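Carboxypeptidase 1 (Deinococcus radiodurans str. R1, PDB 5GIV) probably acts as a zinc-dependent metallocarboxypeptidase of the M32 family, removing amino acids one after another from peptide C-termini with broad specificity, proline excepted. Local coordinates at residues Phe23-Gln34 with Arg46-Arg57. Residues are numbered along the deposited sequence; the frame is centred on the assembly and turned at random.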
loop_
_atom_site.group_PDB
_atom_site.type_symbol
_atom_site.label_atom_id
_atom_site.label_comp_id
_atom_site.label_asym_id
_atom_site.label_seq_id
_atom_site.Cartn_x
_atom_site.Cartn_y
_atom_site.Cartn_z
ATOM N N PHE A 23 -1.539 -12.681 8.597
ATOM C CA PHE A 23 -2.796 -12.446 7.901
ATOM C C PHE A 23 -3.379 -11.100 8.299
ATOM O O PHE A 23 -3.828 -10.328 7.445
ATOM C CB PHE A 23 -3.807 -13.554 8.204
ATOM C CG PHE A 23 -3.704 -14.746 7.297
ATOM C CD1 PHE A 23 -4.173 -14.681 5.990
ATOM C CD2 PHE A 23 -3.190 -15.946 7.760
ATOM C CE1 PHE A 23 -4.089 -15.779 5.148
ATOM C CE2 PHE A 23 -3.105 -17.058 6.922
ATOM C CZ PHE A 23 -3.560 -16.972 5.615
ATOM N N GLY A 24 -3.350 -10.792 9.597
ATOM C CA GLY A 24 -3.891 -9.527 10.064
ATOM C C GLY A 24 -3.196 -8.326 9.458
ATOM O O GLY A 24 -3.844 -7.345 9.091
ATOM N N GLY A 25 -1.865 -8.370 9.372
ATOM C CA GLY A 25 -1.149 -7.278 8.737
ATOM C C GLY A 25 -1.507 -7.131 7.269
ATOM O O GLY A 25 -1.685 -6.016 6.773
ATOM N N ILE A 26 -1.634 -8.258 6.559
ATOM C CA ILE A 26 -1.965 -8.209 5.137
ATOM C C ILE A 26 -3.385 -7.706 4.928
ATOM O O ILE A 26 -3.635 -6.860 4.057
ATOM C CB ILE A 26 -1.750 -9.582 4.480
ATOM C CG1 ILE A 26 -0.285 -10.004 4.588
ATOM C CG2 ILE A 26 -2.194 -9.541 3.033
ATOM C CD1 ILE A 26 -0.025 -11.390 4.069
ATOM N N GLU A 27 -4.340 -8.207 5.715
ATOM C CA GLU A 27 -5.695 -7.672 5.639
ATOM C C GLU A 27 -5.687 -6.169 5.882
ATOM O O GLU A 27 -6.404 -5.416 5.213
ATOM C CB GLU A 27 -6.604 -8.382 6.642
ATOM C CG GLU A 27 -6.879 -9.840 6.317
ATOM C CD GLU A 27 -7.922 -10.465 7.235
ATOM O OE1 GLU A 27 -9.135 -10.263 6.997
ATOM O OE2 GLU A 27 -7.523 -11.152 8.203
ATOM N N ALA A 28 -4.871 -5.718 6.834
ATOM C CA ALA A 28 -4.781 -4.292 7.130
ATOM C C ALA A 28 -4.193 -3.523 5.958
ATOM O O ALA A 28 -4.631 -2.405 5.656
ATOM C CB ALA A 28 -3.951 -4.080 8.402
ATOM N N LEU A 29 -3.200 -4.105 5.283
ATOM C CA LEU A 29 -2.622 -3.452 4.114
ATOM C C LEU A 29 -3.657 -3.290 3.014
ATOM O O LEU A 29 -3.712 -2.252 2.353
ATOM C CB LEU A 29 -1.419 -4.245 3.598
ATOM C CG LEU A 29 -0.821 -3.739 2.281
ATOM C CD1 LEU A 29 -0.369 -2.292 2.419
ATOM C CD2 LEU A 29 0.332 -4.634 1.839
ATOM N N LEU A 30 -4.470 -4.315 2.789
ATOM C CA LEU A 30 -5.512 -4.210 1.775
ATOM C C LEU A 30 -6.486 -3.094 2.111
ATOM O O LEU A 30 -6.937 -2.367 1.223
ATOM C CB LEU A 30 -6.246 -5.540 1.644
ATOM C CG LEU A 30 -5.502 -6.643 0.906
ATOM C CD1 LEU A 30 -6.167 -7.987 1.220
ATOM C CD2 LEU A 30 -5.481 -6.367 -0.599
ATOM N N GLY A 31 -6.832 -2.951 3.394
ATOM C CA GLY A 31 -7.730 -1.880 3.795
ATOM C C GLY A 31 -7.062 -0.518 3.811
ATOM O O GLY A 31 -7.664 0.486 3.409
ATOM N N TRP A 32 -5.811 -0.458 4.274
ATOM C CA TRP A 32 -5.105 0.820 4.277
ATOM C C TRP A 32 -4.959 1.361 2.862
ATOM O O TRP A 32 -5.224 2.541 2.607
ATOM C CB TRP A 32 -3.737 0.670 4.941
ATOM C CG TRP A 32 -2.857 1.883 4.775
ATOM C CD1 TRP A 32 -2.785 2.970 5.598
ATOM C CD2 TRP A 32 -1.921 2.118 3.717
ATOM N NE1 TRP A 32 -1.853 3.866 5.122
ATOM C CE2 TRP A 32 -1.310 3.364 3.967
ATOM C CE3 TRP A 32 -1.537 1.390 2.582
ATOM C CZ2 TRP A 32 -0.347 3.907 3.120
ATOM C CZ3 TRP A 32 -0.577 1.927 1.743
ATOM C CH2 TRP A 32 0.010 3.174 2.016
ATOM N N ASP A 33 -4.543 0.505 1.925
ATOM C CA ASP A 33 -4.406 0.938 0.541
ATOM C C ASP A 33 -5.757 1.303 -0.061
ATOM O O ASP A 33 -5.853 2.247 -0.856
ATOM C CB ASP A 33 -3.716 -0.164 -0.274
ATOM C CG ASP A 33 -3.625 0.167 -1.760
ATOM O OD1 ASP A 33 -2.742 0.972 -2.152
ATOM O OD2 ASP A 33 -4.450 -0.381 -2.527
ATOM N N GLN A 34 -6.815 0.588 0.331
ATOM C CA GLN A 34 -8.149 0.901 -0.165
ATOM C C GLN A 34 -8.556 2.325 0.190
ATOM O O GLN A 34 -9.233 3.000 -0.594
ATOM C CB GLN A 34 -9.152 -0.102 0.397
ATOM C CG GLN A 34 -10.591 0.177 0.043
ATOM C CD GLN A 34 -11.555 -0.621 0.898
ATOM O OE1 GLN A 34 -11.417 -0.697 2.128
ATOM N NE2 GLN A 34 -12.527 -1.247 0.248
ATOM N N ARG A 46 -10.776 -5.226 -5.304
ATOM C CA ARG A 46 -10.185 -5.157 -3.980
ATOM C C ARG A 46 -11.093 -5.819 -2.950
ATOM O O ARG A 46 -10.611 -6.503 -2.040
ATOM C CB ARG A 46 -9.891 -3.702 -3.607
ATOM C CG ARG A 46 -9.388 -3.527 -2.189
ATOM C CD ARG A 46 -8.099 -4.320 -1.912
ATOM N NE ARG A 46 -7.040 -4.052 -2.879
ATOM C CZ ARG A 46 -6.196 -3.023 -2.811
ATOM N NH1 ARG A 46 -6.279 -2.152 -1.809
ATOM N NH2 ARG A 46 -5.263 -2.862 -3.745
ATOM N N ALA A 47 -12.411 -5.629 -3.079
ATOM C CA ALA A 47 -13.347 -6.235 -2.131
ATOM C C ALA A 47 -13.306 -7.759 -2.208
ATOM O O ALA A 47 -13.383 -8.454 -1.184
ATOM C CB ALA A 47 -14.760 -5.712 -2.384
ATOM N N ARG A 48 -13.165 -8.302 -3.413
ATOM C CA ARG A 48 -13.063 -9.749 -3.530
ATOM C C ARG A 48 -11.747 -10.237 -2.942
ATOM O O ARG A 48 -11.701 -11.295 -2.299
ATOM C CB ARG A 48 -13.214 -10.165 -4.998
ATOM C CG ARG A 48 -13.385 -11.661 -5.243
ATOM C CD ARG A 48 -13.525 -11.931 -6.737
ATOM N NE ARG A 48 -12.362 -11.425 -7.457
ATOM C CZ ARG A 48 -12.341 -10.308 -8.174
ATOM N NH1 ARG A 48 -13.437 -9.578 -8.304
ATOM N NH2 ARG A 48 -11.222 -9.920 -8.765
ATOM N N GLN A 49 -10.661 -9.492 -3.170
ATOM C CA GLN A 49 -9.386 -9.823 -2.537
ATOM C C GLN A 49 -9.518 -9.838 -1.019
ATOM O O GLN A 49 -9.051 -10.769 -0.350
ATOM C CB GLN A 49 -8.305 -8.831 -2.968
ATOM C CG GLN A 49 -7.914 -8.899 -4.437
ATOM C CD GLN A 49 -7.056 -7.711 -4.853
ATOM O OE1 GLN A 49 -6.884 -6.758 -4.092
ATOM N NE2 GLN A 49 -6.520 -7.763 -6.071
ATOM N N GLN A 50 -10.169 -8.818 -0.455
ATOM C CA GLN A 50 -10.327 -8.763 0.995
ATOM C C GLN A 50 -11.177 -9.924 1.481
ATOM O O GLN A 50 -10.880 -10.536 2.516
ATOM C CB GLN A 50 -10.941 -7.425 1.419
ATOM C CG GLN A 50 -10.014 -6.237 1.193
ATOM C CD GLN A 50 -10.684 -4.911 1.434
ATOM O OE1 GLN A 50 -11.493 -4.450 0.624
ATOM N NE2 GLN A 50 -10.351 -4.281 2.553
ATOM N N SER A 51 -12.226 -10.253 0.726
ATOM C CA SER A 51 -13.073 -11.376 1.093
ATOM C C SER A 51 -12.283 -12.677 1.071
ATOM O O SER A 51 -12.431 -13.523 1.965
ATOM C CB SER A 51 -14.260 -11.438 0.131
ATOM O OG SER A 51 -15.030 -12.609 0.322
ATOM N N LEU A 52 -11.424 -12.846 0.063
ATOM C CA LEU A 52 -10.584 -14.037 -0.005
ATOM C C LEU A 52 -9.694 -14.148 1.231
ATOM O O LEU A 52 -9.592 -15.216 1.845
ATOM C CB LEU A 52 -9.751 -14.013 -1.291
ATOM C CG LEU A 52 -8.726 -15.127 -1.501
ATOM C CD1 LEU A 52 -9.414 -16.478 -1.631
ATOM C CD2 LEU A 52 -7.840 -14.843 -2.712
ATOM N N LEU A 53 -9.062 -13.043 1.631
ATOM C CA LEU A 53 -8.169 -13.104 2.781
ATOM C C LEU A 53 -8.943 -13.285 4.080
ATOM O O LEU A 53 -8.495 -14.006 4.979
ATOM C CB LEU A 53 -7.304 -11.852 2.855
ATOM C CG LEU A 53 -5.883 -11.970 2.304
ATOM C CD1 LEU A 53 -5.039 -10.819 2.846
ATOM C CD2 LEU A 53 -5.253 -13.330 2.632
ATOM N N ALA A 54 -10.111 -12.650 4.199
ATOM C CA ALA A 54 -10.931 -12.868 5.384
ATOM C C ALA A 54 -11.262 -14.347 5.550
ATOM O O ALA A 54 -11.200 -14.886 6.664
ATOM C CB ALA A 54 -12.205 -12.027 5.303
ATOM N N GLY A 55 -11.577 -15.028 4.446
ATOM C CA GLY A 55 -11.889 -16.447 4.526
ATOM C C GLY A 55 -10.711 -17.288 4.974
ATOM O O GLY A 55 -10.856 -18.174 5.821
ATOM N N LEU A 56 -9.526 -17.032 4.412
ATOM C CA LEU A 56 -8.349 -17.804 4.804
ATOM C C LEU A 56 -8.005 -17.571 6.269
ATOM O O LEU A 56 -7.746 -18.520 7.019
ATOM C CB LEU A 56 -7.158 -17.455 3.910
ATOM C CG LEU A 56 -7.268 -17.916 2.457
ATOM C CD1 LEU A 56 -6.166 -17.312 1.609
ATOM C CD2 LEU A 56 -7.232 -19.437 2.387
ATOM N N ARG A 57 -7.993 -16.310 6.696
ATOM C CA ARG A 57 -7.652 -16.011 8.081
ATOM C C ARG A 57 -8.661 -16.627 9.042
ATOM O O ARG A 57 -8.284 -17.188 10.076
ATOM C CB ARG A 57 -7.558 -14.499 8.274
ATOM C CG ARG A 57 -7.438 -14.066 9.710
ATOM C CD ARG A 57 -8.798 -13.683 10.266
ATOM N NE ARG A 57 -9.404 -12.581 9.522
ATOM C CZ ARG A 57 -10.717 -12.364 9.430
ATOM N NH1 ARG A 57 -11.574 -13.185 10.033
ATOM N NH2 ARG A 57 -11.178 -11.328 8.731
HETATM O O HOH W 1 -9.484 -8.946 4.316
HETATM O O HOH W 2 -9.040 -5.942 4.472
#
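Leu30 and Leu53 are reciprocal knobs between two helices that run antiparallel at 164°, their axes 10.1 Å apart. Leu30 drops into the hollow formed by Arg46, Gln49, Gln50 and Leu53: its CD1 lies 3.5 Å from Leu53 CD1, while CD2 turns the other way, over a face of the Arg46 guanidinium. Leu53 returns the fit among Phe23, Ile26, Glu27 and Leu30, with CD2 in the plane of the Phe23 ring, 3.7 Å from Phe23 CE1. Arg57 backbone lies over one face of that ring.

Salt bridges flank this apolar seam. Arg57 holds Glu27 side-on, NE to OE2 at 2.7 Å (168°) and NH2 to OE1 at 2.9 Å, each oxygen using its syn lone pair; the carboxylate and guanidinium planes lie 20° apart, nearly coplanar. Water 1 ties Glu27 OE1 to Gln50 O. Arg46, bent at its second and third torsions, curls round Leu30 and grips Asp33 end-on, NH1 reaching OD2 at 2.6 Å and NH2 the same oxygen, while NE bonds Gln49 OE1 at 3.0 Å. A leucine in place of Arg46 would probably leave Asp33 OD2 without this partner and Gln49 OE1 without this donor.

Asp33 OD1 pairs with Arg247 of the second subunit, and Gln49 NE2 with its Leu241 O, so this knobs-into-holes antiparallel helix pair, formed by helices 8-36 and 43-62, forms part of the dimer interface.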